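Local coordinates for protein CDP-4-keto-6-deoxy-D-glucose-3-dehydrase (Yersinia pseudotuberculosis, PDB 3BB8) that probably catalyses the pyridoxal-phosphate-dependent dehydration at C3 of CDP-4-keto-6-deoxy-D-glucose, a step in making a lipopolysaccharide sugar, at residues A[37-42]-A[221-226]; A[46-51]-A[299-304]; A[69-74]-A[78-83]. The protein carries 1 engineered substitution. One frame throughout, in Å; residues are numbered along the deposited sequence.

All three contacts are small and apolar, with no hydrogen bond crossing any of them. Contacts 1 and 3 are both buried; in contact 3, which joins helix 62-75 to strand 79-83 of the large mixed sheet, every touching residue is buried. Contact 1 links two loops far apart in the chain, near the cofactor. Contact 2 is only partly buried and packs helix 43-55 on helix 293-323. Contacts 1 and 2 both touch the second subunit, contact 3 does not. Helix 293-323 ties the set together, since its Gln302 side chain lies against Thr223 of contact 1 and its Leu303 against Lys70 and Leu71 of contact 3. A threonine methyl serves the loop pair, leucine the helix pair, and valine with glycine the helix-strand pair.

Contact 1: A[37-42]-A[221-226]; sequences SGKVIG and HITMGE
Thr223 presents its methyl group to Lys39 and Ile41, and this single carbon makes the whole contact. Its CG2 lies 3.8 Å from Lys39 CB and 4.2 Å from Ile41 CG2, so the methyl meets the root of the lysine and the branch methyl of the isoleucine. The long lysine chain leads away, leaving its ammonium group apart from this apolar patch. With chi1 of Thr223 at -174°, OG1 stands anti to the backbone N, and CG2 is left to face segment 37-42 while the hydroxyl serves its own loop.

That hydroxyl accepts a bond from Gly225 N at 2.9 Å, bent to an N-H...O angle of 131°, which makes an ST turn, and it donates its own proton to the carbonyl oxygen of Phe216. Two bonds thus fix the rotation of the side chain and satisfy a buried oxygen; threonine suits the place because it offers a polar and an apolar branch together. Gly225 follows at a phi of 71°, which favours glycine. Gln302 of helix 293-323 and Leu58 of the second subunit also pack on Thr223, and Gly56 of that subunit touches both Lys39 and Ile41.

Segment 221-226 directly follows the engineered Lys220 of the cofactor pocket, and the Thr223 side chain is about 9 Å from bound pyridoxal phosphate. This is second-shell packing close to the active site, where the Thr223 hydroxyl holds the Phe216 carbonyl between pocket residues Ser215 and Tyr217, at the dimer interface of an aspartate aminotransferase fold.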
ATOM      1  N   SER A  37      -4.720 -19.225 -13.357  1.00 35.16           N
ATOM      2  CA  SER A  37      -4.130 -17.942 -13.707  1.00 36.26           C
ATOM      3  C   SER A  37      -2.630 -17.992 -13.499  1.00 36.98           C
ATOM      4  O   SER A  37      -2.096 -18.984 -12.999  1.00 37.57           O
ATOM      5  CB  SER A  37      -4.734 -16.827 -12.849  1.00 35.52           C
ATOM      6  OG  SER A  37      -4.429 -17.020 -11.481  1.00 34.09           O
ATOM      7  N   GLY A  38      -1.953 -16.920 -13.884  1.00 36.65           N
ATOM      8  CA  GLY A  38      -0.516 -16.866 -13.714  1.00 38.78           C
ATOM      9  C   GLY A  38       0.112 -15.762 -14.540  1.00 39.76           C
ATOM     10  O   GLY A  38      -0.480 -15.272 -15.504  1.00 39.00           O
ATOM     11  N   LYS A  39       1.323 -15.372 -14.170  1.00 40.69           N
ATOM     12  CA  LYS A  39       2.002 -14.314 -14.888  1.00 43.67           C
ATOM     13  C   LYS A  39       2.769 -14.857 -16.077  1.00 44.06           C
ATOM     14  O   LYS A  39       3.217 -16.002 -16.071  1.00 44.30           O
ATOM     15  CB  LYS A  39       2.967 -13.574 -13.957  1.00 43.00           C
ATOM     16  CG  LYS A  39       4.119 -14.420 -13.441  1.00 44.05           C
ATOM     17  CD  LYS A  39       4.800 -13.732 -12.267  1.00 46.44           C
ATOM     18  CE  LYS A  39       6.007 -14.510 -11.786  1.00 48.00           C
ATOM     19  NZ  LYS A  39       5.666 -15.892 -11.351  1.00 51.81           N
ATOM     20  N   VAL A  40       2.899 -14.022 -17.100  1.00 44.36           N
ATOM     21  CA  VAL A  40       3.646 -14.370 -18.301  1.00 46.17           C
ATOM     22  C   VAL A  40       4.656 -13.240 -18.521  1.00 45.89           C
ATOM     23  O   VAL A  40       4.351 -12.222 -19.152  1.00 43.24           O
ATOM     24  CB  VAL A  40       2.718 -14.499 -19.536  1.00 47.24           C
ATOM     25  CG1 VAL A  40       3.545 -14.760 -20.788  1.00 46.26           C
ATOM     26  CG2 VAL A  40       1.729 -15.641 -19.320  1.00 48.86           C
ATOM     27  N   ILE A  41       5.848 -13.423 -17.963  1.00 45.98           N
ATOM     28  CA  ILE A  41       6.913 -12.438 -18.073  1.00 48.57           C
ATOM     29  C   ILE A  41       8.112 -13.017 -18.814  1.00 50.64           C
ATOM     30  O   ILE A  41       8.276 -14.235 -18.896  1.00 51.19           O
ATOM     31  CB  ILE A  41       7.398 -11.968 -16.683  1.00 46.81           C
ATOM     32  CG1 ILE A  41       8.059 -13.136 -15.941  1.00 45.26           C
ATOM     33  CG2 ILE A  41       6.222 -11.408 -15.892  1.00 47.17           C
ATOM     34  CD1 ILE A  41       8.776 -12.747 -14.671  1.00 44.11           C
ATOM     35  N   GLY A  42       8.954 -12.132 -19.334  1.00 51.93           N
ATOM     36  CA  GLY A  42      10.125 -12.568 -20.063  1.00 52.48           C
ATOM     37  C   GLY A  42      11.290 -11.601 -20.009  1.00 53.68           C
ATOM     38  O   GLY A  42      11.413 -10.790 -19.084  1.00 54.42           O
ATOM     39  N   HIS A 221      -4.310  -9.515 -15.642  1.00 35.95           N
ATOM     40  CA  HIS A 221      -3.842  -9.343 -17.021  1.00 37.56           C
ATOM     41  C   HIS A 221      -2.350  -9.059 -17.183  1.00 37.50           C
ATOM     42  O   HIS A 221      -1.674  -9.734 -17.960  1.00 36.56           O
ATOM     43  CB  HIS A 221      -4.685  -8.282 -17.706  1.00 36.99           C
ATOM     44  CG  HIS A 221      -6.114  -8.691 -17.877  1.00 38.61           C
ATOM     45  ND1 HIS A 221      -6.553  -9.425 -18.956  1.00 37.89           N
ATOM     46  CD2 HIS A 221      -7.196  -8.507 -17.083  1.00 38.60           C
ATOM     47  CE1 HIS A 221      -7.844  -9.674 -18.821  1.00 38.19           C
ATOM     48  NE2 HIS A 221      -8.258  -9.127 -17.691  1.00 38.03           N
ATOM     49  N   ILE A 222      -1.833  -8.060 -16.467  1.00 36.94           N
ATOM     50  CA  ILE A 222      -0.401  -7.760 -16.509  1.00 35.03           C
ATOM     51  C   ILE A 222       0.011  -7.627 -15.054  1.00 34.33           C
ATOM     52  O   ILE A 222      -0.832  -7.349 -14.205  1.00 30.36           O
ATOM     53  CB  ILE A 222      -0.080  -6.446 -17.277  1.00 36.61           C
ATOM     54  CG1 ILE A 222      -0.716  -5.239 -16.579  1.00 35.89           C
ATOM     55  CG2 ILE A 222      -0.544  -6.574 -18.714  1.00 34.97           C
ATOM     56  CD1 ILE A 222      -0.401  -3.905 -17.246  1.00 36.33           C
ATOM     57  N   THR A 223       1.292  -7.805 -14.756  1.00 34.75           N
ATOM     58  CA  THR A 223       1.713  -7.739 -13.362  1.00 35.50           C
ATOM     59  C   THR A 223       2.936  -6.883 -12.997  1.00 35.01           C
ATOM     60  O   THR A 223       3.787  -6.573 -13.837  1.00 36.63           O
ATOM     61  CB  THR A 223       1.973  -9.159 -12.847  1.00 36.33           C
ATOM     62  OG1 THR A 223       2.257  -9.130 -11.441  1.00 38.54           O
ATOM     63  CG2 THR A 223       3.161  -9.757 -13.584  1.00 33.94           C
ATOM     64  N   MET A 224       3.013  -6.504 -11.725  1.00 33.27           N
ATOM     65  CA  MET A 224       4.221  -5.897 -11.179  1.00 33.15           C
ATOM     66  C   MET A 224       4.709  -6.609  -9.922  1.00 33.22           C
ATOM     67  O   MET A 224       5.424  -6.028  -9.105  1.00 33.77           O
ATOM     68  CB  MET A 224       3.935  -4.472 -10.700  1.00 31.80           C
ATOM     69  CG  MET A 224       3.502  -3.520 -11.804  1.00 31.81           C
ATOM     70  SD  MET A 224       3.339  -1.819 -11.230  1.00 35.84           S
ATOM     71  CE  MET A 224       2.313  -1.123 -12.523  1.00 32.55           C
ATOM     72  N   GLY A 225       4.318  -7.870  -9.773  1.00 32.91           N
ATOM     73  CA  GLY A 225       4.156  -8.468  -8.461  1.00 33.21           C
ATOM     74  C   GLY A 225       2.981  -7.987  -7.631  1.00 32.69           C
ATOM     75  O   GLY A 225       1.997  -8.705  -7.457  1.00 32.86           O
ATOM     76  N   GLU A 226       3.086  -6.766  -7.118  1.00 30.17           N
ATOM     77  CA  GLU A 226       2.011  -6.167  -6.341  1.00 28.13           C
ATOM     78  C   GLU A 226       1.942  -4.755  -6.908  1.00 25.89           C
ATOM     79  O   GLU A 226       2.980  -4.118  -7.103  1.00 23.13           O
ATOM     80  CB  GLU A 226       2.343  -6.118  -4.849  1.00 28.44           C
ATOM     81  CG  GLU A 226       2.443  -7.479  -4.176  1.00 31.80           C
ATOM     82  CD  GLU A 226       1.095  -8.084  -3.792  1.00 32.03           C
ATOM     83  OE1 GLU A 226       0.031  -7.515  -4.134  1.00 31.77           O
ATOM     84  OE2 GLU A 226       1.110  -9.147  -3.138  1.00 29.00           O
TER

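Contact 2: A[46-51]-A[299-304]; sequences LQLMVE and GLAQLE
Leu48 meets Leu300 and Ala301 without any flat side chain taking part: no ring, carboxylate or side-chain amide lends a face or an edge, and the touching side chains are all aliphatic. One methyl, Leu48 CD1, does the touching from the side of helix 43-55. It lies 4.0 Å from Ala301 CB and 3.8 Å from Ala301 N, resting against both the small side chain and the backbone beside it. On helix 293-323 it also approaches Leu300, whose CB and CD2 are each 4.2 Å from Leu48 CD1.

Alanine suits its position because a short side chain lets the leucine reach the surface of the opposing helix; the nearest alpha carbons, those of Leu48 and Ala301, are 7.0 Å apart. Leu300, its CG opposite the backbone N at chi1 -174°, brings one branch methyl to the incoming leucine and also packs on Ala66 of helix 62-75. Elsewhere on the first helix, Val50 packs against Val50 of the second subunit, while Glu51 forms a salt bridge with Arg62.

The side chains of leucine and alanine have no polar group to orient, so shape and burial of carbon surface hold the two helices here, with neither charge nor hydrogen bonding involved across this modest, partly buried patch.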
ATOM      1  N   LEU A  46      12.392  -8.599 -17.024  1.00 48.71           N
ATOM      2  CA  LEU A  46      13.587  -8.695 -16.194  1.00 49.27           C
ATOM      3  C   LEU A  46      14.605  -7.617 -16.518  1.00 49.46           C
ATOM      4  O   LEU A  46      15.299  -7.126 -15.627  1.00 49.45           O
ATOM      5  CB  LEU A  46      14.249 -10.068 -16.326  1.00 49.43           C
ATOM      6  CG  LEU A  46      13.571 -11.223 -15.579  1.00 50.81           C
ATOM      7  CD1 LEU A  46      12.342 -11.668 -16.351  1.00 50.09           C
ATOM      8  CD2 LEU A  46      14.549 -12.382 -15.418  1.00 48.51           C
ATOM      9  N   GLN A  47      14.694  -7.244 -17.789  1.00 50.27           N
ATOM     10  CA  GLN A  47      15.651  -6.225 -18.189  1.00 50.01           C
ATOM     11  C   GLN A  47      15.323  -4.879 -17.549  1.00 50.22           C
ATOM     12  O   GLN A  47      16.167  -4.289 -16.859  1.00 48.30           O
ATOM     13  CB  GLN A  47      15.690  -6.099 -19.710  1.00 51.37           C
ATOM     14  CG  GLN A  47      16.307  -7.313 -20.397  1.00 53.55           C
ATOM     15  CD  GLN A  47      16.524  -7.105 -21.884  1.00 53.19           C
ATOM     16  OE1 GLN A  47      15.599  -6.750 -22.616  1.00 52.87           O
ATOM     17  NE2 GLN A  47      17.755  -7.332 -22.340  1.00 53.74           N
ATOM     18  N   LEU A  48      14.097  -4.401 -17.764  1.00 48.51           N
ATOM     19  CA  LEU A  48      13.687  -3.128 -17.192  1.00 47.88           C
ATOM     20  C   LEU A  48      13.837  -3.112 -15.670  1.00 47.99           C
ATOM     21  O   LEU A  48      14.355  -2.145 -15.113  1.00 47.89           O
ATOM     22  CB  LEU A  48      12.246  -2.790 -17.589  1.00 44.58           C
ATOM     23  CG  LEU A  48      11.993  -2.659 -19.092  1.00 44.94           C
ATOM     24  CD1 LEU A  48      10.720  -1.856 -19.330  1.00 43.45           C
ATOM     25  CD2 LEU A  48      13.171  -1.957 -19.759  1.00 46.23           C
ATOM     26  N   MET A  49      13.406  -4.169 -14.991  1.00 47.40           N
ATOM     27  CA  MET A  49      13.542  -4.185 -13.540  1.00 48.80           C
ATOM     28  C   MET A  49      15.003  -3.996 -13.150  1.00 48.18           C
ATOM     29  O   MET A  49      15.308  -3.410 -12.109  1.00 47.18           O
ATOM     30  CB  MET A  49      13.003  -5.488 -12.950  1.00 47.56           C
ATOM     31  CG  MET A  49      11.495  -5.593 -13.022  1.00 49.12           C
ATOM     32  SD  MET A  49      10.881  -6.906 -11.973  1.00 50.10           S
ATOM     33  CE  MET A  49      11.287  -8.347 -12.989  1.00 49.88           C
ATOM     34  N   VAL A  50      15.905  -4.495 -13.986  1.00 49.08           N
ATOM     35  CA  VAL A  50      17.328  -4.344 -13.718  1.00 50.22           C
ATOM     36  C   VAL A  50      17.706  -2.886 -13.947  1.00 49.91           C
ATOM     37  O   VAL A  50      18.469  -2.309 -13.171  1.00 48.97           O
ATOM     38  CB  VAL A  50      18.176  -5.268 -14.622  1.00 52.01           C
ATOM     39  CG1 VAL A  50      19.634  -4.831 -14.611  1.00 50.90           C
ATOM     40  CG2 VAL A  50      18.083  -6.699 -14.106  1.00 53.82           C
ATOM     41  N   GLU A  51      17.160  -2.289 -15.003  1.00 49.64           N
ATOM     42  CA  GLU A  51      17.442  -0.889 -15.292  1.00 50.73           C
ATOM     43  C   GLU A  51      17.049  -0.036 -14.099  1.00 51.60           C
ATOM     44  O   GLU A  51      17.853   0.757 -13.599  1.00 52.31           O
ATOM     45  CB  GLU A  51      16.677  -0.419 -16.526  1.00 49.75           C
ATOM     46  CG  GLU A  51      17.376  -0.749 -17.823  1.00 53.26           C
ATOM     47  CD  GLU A  51      17.372   0.421 -18.789  1.00 56.22           C
ATOM     48  OE1 GLU A  51      16.291   0.749 -19.338  1.00 55.66           O
ATOM     49  OE2 GLU A  51      18.453   1.021 -18.985  1.00 57.42           O
ATOM     50  N   GLY A 299       5.792  -3.450 -14.897  1.00 37.19           N
ATOM     51  CA  GLY A 299       4.530  -3.111 -15.522  1.00 37.29           C
ATOM     52  C   GLY A 299       4.689  -2.526 -16.912  1.00 38.81           C
ATOM     53  O   GLY A 299       3.902  -2.825 -17.807  1.00 36.72           O
ATOM     54  N   LEU A 300       5.709  -1.689 -17.105  1.00 41.15           N
ATOM     55  CA  LEU A 300       5.932  -1.065 -18.414  1.00 40.34           C
ATOM     56  C   LEU A 300       6.194  -2.124 -19.481  1.00 40.09           C
ATOM     57  O   LEU A 300       5.581  -2.094 -20.544  1.00 40.41           O
ATOM     58  CB  LEU A 300       7.096  -0.072 -18.355  1.00 38.47           C
ATOM     59  CG  LEU A 300       7.331   0.739 -19.636  1.00 37.10           C
ATOM     60  CD1 LEU A 300       6.082   1.527 -20.010  1.00 34.95           C
ATOM     61  CD2 LEU A 300       8.501   1.671 -19.421  1.00 37.09           C
ATOM     62  N   ALA A 301       7.095  -3.057 -19.189  1.00 40.80           N
ATOM     63  CA  ALA A 301       7.402  -4.142 -20.124  1.00 42.54           C
ATOM     64  C   ALA A 301       6.110  -4.888 -20.469  1.00 44.23           C
ATOM     65  O   ALA A 301       5.790  -5.093 -21.644  1.00 46.26           O
ATOM     66  CB  ALA A 301       8.417  -5.113 -19.499  1.00 41.79           C
ATOM     67  N   GLN A 302       5.373  -5.280 -19.431  1.00 44.85           N
ATOM     68  CA  GLN A 302       4.110  -5.995 -19.583  1.00 44.70           C
ATOM     69  C   GLN A 302       3.157  -5.269 -20.532  1.00 45.30           C
ATOM     70  O   GLN A 302       2.431  -5.900 -21.299  1.00 44.22           O
ATOM     71  CB  GLN A 302       3.417  -6.155 -18.218  1.00 44.50           C
ATOM     72  CG  GLN A 302       4.080  -7.111 -17.228  1.00 43.12           C
ATOM     73  CD  GLN A 302       3.787  -8.578 -17.526  1.00 44.46           C
ATOM     74  OE1 GLN A 302       4.442  -9.200 -18.364  1.00 42.74           O
ATOM     75  NE2 GLN A 302       2.793  -9.131 -16.842  1.00 41.19           N
ATOM     76  N   LEU A 303       3.150  -3.942 -20.478  1.00 47.01           N
ATOM     77  CA  LEU A 303       2.261  -3.162 -21.333  1.00 50.44           C
ATOM     78  C   LEU A 303       2.438  -3.434 -22.826  1.00 52.67           C
ATOM     79  O   LEU A 303       1.526  -3.205 -23.620  1.00 53.07           O
ATOM     80  CB  LEU A 303       2.433  -1.665 -21.062  1.00 50.06           C
ATOM     81  CG  LEU A 303       1.589  -1.089 -19.920  1.00 50.75           C
ATOM     82  CD1 LEU A 303       1.909   0.390 -19.741  1.00 52.19           C
ATOM     83  CD2 LEU A 303       0.110  -1.267 -20.235  1.00 47.23           C
ATOM     84  N   GLU A 304       3.608  -3.913 -23.218  1.00 53.99           N
ATOM     85  CA  GLU A 304       3.821  -4.197 -24.625  1.00 58.70           C
ATOM     86  C   GLU A 304       2.985  -5.413 -25.029  1.00 58.99           C
ATOM     87  O   GLU A 304       2.373  -5.438 -26.100  1.00 58.67           O
ATOM     88  CB  GLU A 304       5.306  -4.471 -24.891  1.00 61.85           C
ATOM     89  CG  GLU A 304       6.231  -3.301 -24.556  1.00 66.93           C
ATOM     90  CD  GLU A 304       7.699  -3.617 -24.816  1.00 69.31           C
ATOM     91  OE1 GLU A 304       8.038  -3.967 -25.970  1.00 70.96           O
ATOM     92  OE2 GLU A 304       8.514  -3.514 -23.872  1.00 70.09           O
TER

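Contact 3: A[69-74]-A[78-83]; sequences KKLGEY and PYVLTT
Val80 lies over the backbone of Gly72, where helix 62-75 gives way through a short link to strand 79-83. The alpha carbons nearest each other are those of Gly72 and Pro78, 5.7 Å apart. Gly72 has regular helical angles, so its backbone does not require glycine; the lack of a side chain instead lets the strand come close. Val80 CG2 sits 3.6 Å from Gly72 CA and 3.7 Å from Gly72 N, resting directly on the helix backbone.

The other valine methyl is turned to Leu71. At chi1 170° CG1 stands opposite the backbone N, and it meets Leu71 CD2 at 3.7 Å, the two side chains crossing at about a right angle. A beta-branched valine suits a strand and here gives each methyl its own neighbour, while the leucine, its CG opposite the backbone N (chi1 -180°), carries CD2 across to the valine.

Beyond this apolar core, Thr82 N donates to the Glu68 carboxylate and Thr82 OG1 is hydrogen-bonded to Asn64 OD1. Strand 79-83 pairs antiparallel with strand 228-232, and the chain then passes through the cofactor-binding residues Gly86 and Ser87. Such helix-on-sheet packing belongs to the large alpha/beta domain of the aspartate aminotransferase fold, leading into its pyridoxal phosphate site.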
ATOM      1  N   LYS A  69       1.749   6.827 -18.404  1.00 46.94           N
ATOM      2  CA  LYS A  69       1.503   7.422 -19.710  1.00 48.41           C
ATOM      3  C   LYS A  69       0.979   6.389 -20.696  1.00 45.76           C
ATOM      4  O   LYS A  69      -0.069   6.582 -21.302  1.00 45.06           O
ATOM      5  CB  LYS A  69       2.789   8.041 -20.264  1.00 52.30           C
ATOM      6  CG  LYS A  69       2.616   8.754 -21.602  1.00 55.24           C
ATOM      7  CD  LYS A  69       3.969   9.149 -22.183  1.00 59.25           C
ATOM      8  CE  LYS A  69       3.830   9.915 -23.492  1.00 59.95           C
ATOM      9  NZ  LYS A  69       5.169  10.168 -24.092  1.00 61.65           N
ATOM     10  N   LYS A  70       1.704   5.288 -20.851  1.00 45.78           N
ATOM     11  CA  LYS A  70       1.277   4.263 -21.798  1.00 47.91           C
ATOM     12  C   LYS A  70      -0.062   3.620 -21.434  1.00 47.00           C
ATOM     13  O   LYS A  70      -0.824   3.238 -22.321  1.00 47.61           O
ATOM     14  CB  LYS A  70       2.348   3.176 -21.949  1.00 49.24           C
ATOM     15  CG  LYS A  70       2.160   2.349 -23.228  1.00 55.08           C
ATOM     16  CD  LYS A  70       3.069   1.122 -23.298  1.00 57.56           C
ATOM     17  CE  LYS A  70       4.536   1.485 -23.459  1.00 59.47           C
ATOM     18  NZ  LYS A  70       5.400   0.264 -23.476  1.00 59.29           N
ATOM     19  N   LEU A  71      -0.354   3.496 -20.139  1.00 46.22           N
ATOM     20  CA  LEU A  71      -1.619   2.898 -19.724  1.00 44.16           C
ATOM     21  C   LEU A  71      -2.737   3.869 -20.057  1.00 43.29           C
ATOM     22  O   LEU A  71      -3.806   3.467 -20.521  1.00 40.85           O
ATOM     23  CB  LEU A  71      -1.630   2.588 -18.218  1.00 41.72           C
ATOM     24  CG  LEU A  71      -2.930   1.948 -17.699  1.00 42.39           C
ATOM     25  CD1 LEU A  71      -3.149   0.597 -18.392  1.00 41.62           C
ATOM     26  CD2 LEU A  71      -2.874   1.768 -16.179  1.00 39.25           C
ATOM     27  N   GLY A  72      -2.489   5.153 -19.814  1.00 43.87           N
ATOM     28  CA  GLY A  72      -3.492   6.156 -20.123  1.00 44.79           C
ATOM     29  C   GLY A  72      -3.824   6.116 -21.607  1.00 45.78           C
ATOM     30  O   GLY A  72      -4.973   6.330 -22.013  1.00 44.59           O
ATOM     31  N   GLU A  73      -2.809   5.838 -22.420  1.00 46.45           N
ATOM     32  CA  GLU A  73      -2.987   5.756 -23.866  1.00 50.43           C
ATOM     33  C   GLU A  73      -3.815   4.517 -24.195  1.00 50.59           C
ATOM     34  O   GLU A  73      -4.819   4.604 -24.906  1.00 51.26           O
ATOM     35  CB  GLU A  73      -1.621   5.701 -24.567  1.00 51.17           C
ATOM     36  CG  GLU A  73      -0.730   6.893 -24.209  1.00 55.94           C
ATOM     37  CD  GLU A  73       0.662   6.833 -24.822  1.00 57.31           C
ATOM     38  OE1 GLU A  73       1.341   5.789 -24.696  1.00 58.84           O
ATOM     39  OE2 GLU A  73       1.083   7.846 -25.418  1.00 58.86           O
ATOM     40  N   TYR A  74      -3.410   3.371 -23.656  1.00 50.10           N
ATOM     41  CA  TYR A  74      -4.132   2.125 -23.893  1.00 49.96           C
ATOM     42  C   TYR A  74      -5.589   2.233 -23.454  1.00 48.61           C
ATOM     43  O   TYR A  74      -6.496   1.842 -24.184  1.00 48.56           O
ATOM     44  CB  TYR A  74      -3.455   0.975 -23.147  1.00 51.00           C
ATOM     45  CG  TYR A  74      -4.162  -0.355 -23.286  1.00 53.00           C
ATOM     46  CD1 TYR A  74      -5.261  -0.676 -22.485  1.00 53.69           C
ATOM     47  CD2 TYR A  74      -3.736  -1.294 -24.226  1.00 54.53           C
ATOM     48  CE1 TYR A  74      -5.918  -1.901 -22.618  1.00 55.01           C
ATOM     49  CE2 TYR A  74      -4.386  -2.523 -24.369  1.00 55.95           C
ATOM     50  CZ  TYR A  74      -5.473  -2.820 -23.562  1.00 56.01           C
ATOM     51  OH  TYR A  74      -6.102  -4.037 -23.698  1.00 55.92           O
ATOM     52  N   PRO A  78      -6.796  10.457 -19.755  1.00 43.32           N
ATOM     53  CA  PRO A  78      -5.697  11.381 -19.459  1.00 43.68           C
ATOM     54  C   PRO A  78      -4.978  11.168 -18.127  1.00 45.27           C
ATOM     55  O   PRO A  78      -3.761  11.318 -18.049  1.00 46.31           O
ATOM     56  CB  PRO A  78      -6.379  12.742 -19.528  1.00 43.90           C
ATOM     57  CG  PRO A  78      -7.734  12.450 -18.951  1.00 43.14           C
ATOM     58  CD  PRO A  78      -8.103  11.127 -19.609  1.00 43.38           C
ATOM     59  N   TYR A  79      -5.724  10.807 -17.087  1.00 45.36           N
ATOM     60  CA  TYR A  79      -5.134  10.626 -15.767  1.00 46.02           C
ATOM     61  C   TYR A  79      -5.068   9.198 -15.238  1.00 45.00           C
ATOM     62  O   TYR A  79      -6.082   8.512 -15.099  1.00 45.36           O
ATOM     63  CB  TYR A  79      -5.876  11.508 -14.777  1.00 48.83           C
ATOM     64  CG  TYR A  79      -6.013  12.920 -15.280  1.00 52.11           C
ATOM     65  CD1 TYR A  79      -4.882  13.697 -15.536  1.00 54.00           C
ATOM     66  CD2 TYR A  79      -7.269  13.471 -15.541  1.00 53.25           C
ATOM     67  CE1 TYR A  79      -4.993  14.992 -16.043  1.00 55.99           C
ATOM     68  CE2 TYR A  79      -7.393  14.768 -16.048  1.00 56.44           C
ATOM     69  CZ  TYR A  79      -6.250  15.521 -16.298  1.00 57.23           C
ATOM     70  OH  TYR A  79      -6.359  16.798 -16.807  1.00 59.34           O
ATOM     71  N   VAL A  80      -3.849   8.767 -14.937  1.00 43.25           N
ATOM     72  CA  VAL A  80      -3.595   7.436 -14.411  1.00 40.59           C
ATOM     73  C   VAL A  80      -2.620   7.555 -13.245  1.00 39.72           C
ATOM     74  O   VAL A  80      -1.535   8.104 -13.388  1.00 37.08           O
ATOM     75  CB  VAL A  80      -2.978   6.516 -15.492  1.00 42.18           C
ATOM     76  CG1 VAL A  80      -2.488   5.212 -14.859  1.00 38.83           C
ATOM     77  CG2 VAL A  80      -4.011   6.230 -16.585  1.00 40.44           C
ATOM     78  N   LEU A  81      -3.020   7.038 -12.088  1.00 38.73           N
ATOM     79  CA  LEU A  81      -2.183   7.075 -10.894  1.00 34.37           C
ATOM     80  C   LEU A  81      -1.883   5.655 -10.424  1.00 32.35           C
ATOM     81  O   LEU A  81      -2.806   4.857 -10.239  1.00 28.77           O
ATOM     82  CB  LEU A  81      -2.908   7.821  -9.773  1.00 34.29           C
ATOM     83  CG  LEU A  81      -3.140   9.321  -9.914  1.00 34.60           C
ATOM     84  CD1 LEU A  81      -4.043   9.801  -8.784  1.00 32.89           C
ATOM     85  CD2 LEU A  81      -1.796  10.047  -9.882  1.00 31.57           C
ATOM     86  N   THR A  82      -0.608   5.334 -10.223  1.00 27.76           N
ATOM     87  CA  THR A  82      -0.280   4.010  -9.744  1.00 27.96           C
ATOM     88  C   THR A  82      -0.406   3.950  -8.230  1.00 28.86           C
ATOM     89  O   THR A  82      -0.296   4.970  -7.541  1.00 29.52           O
ATOM     90  CB  THR A  82       1.144   3.577 -10.141  1.00 27.98           C
ATOM     91  OG1 THR A  82       2.098   4.537  -9.666  1.00 28.01           O
ATOM     92  CG2 THR A  82       1.246   3.431 -11.658  1.00 26.58           C
ATOM     93  N   THR A  83      -0.649   2.748  -7.717  1.00 28.52           N
ATOM     94  CA  THR A  83      -0.781   2.541  -6.280  1.00 26.78           C
ATOM     95  C   THR A  83      -0.317   1.121  -5.922  1.00 26.64           C
ATOM     96  O   THR A  83       0.047   0.357  -6.810  1.00 27.51           O
ATOM     97  CB  THR A  83      -2.230   2.817  -5.825  1.00 25.40           C
ATOM     98  OG1 THR A  83      -2.316   2.679  -4.405  1.00 28.16           O
ATOM     99  CG2 THR A  83      -3.199   1.881  -6.509  1.00 22.51           C
TER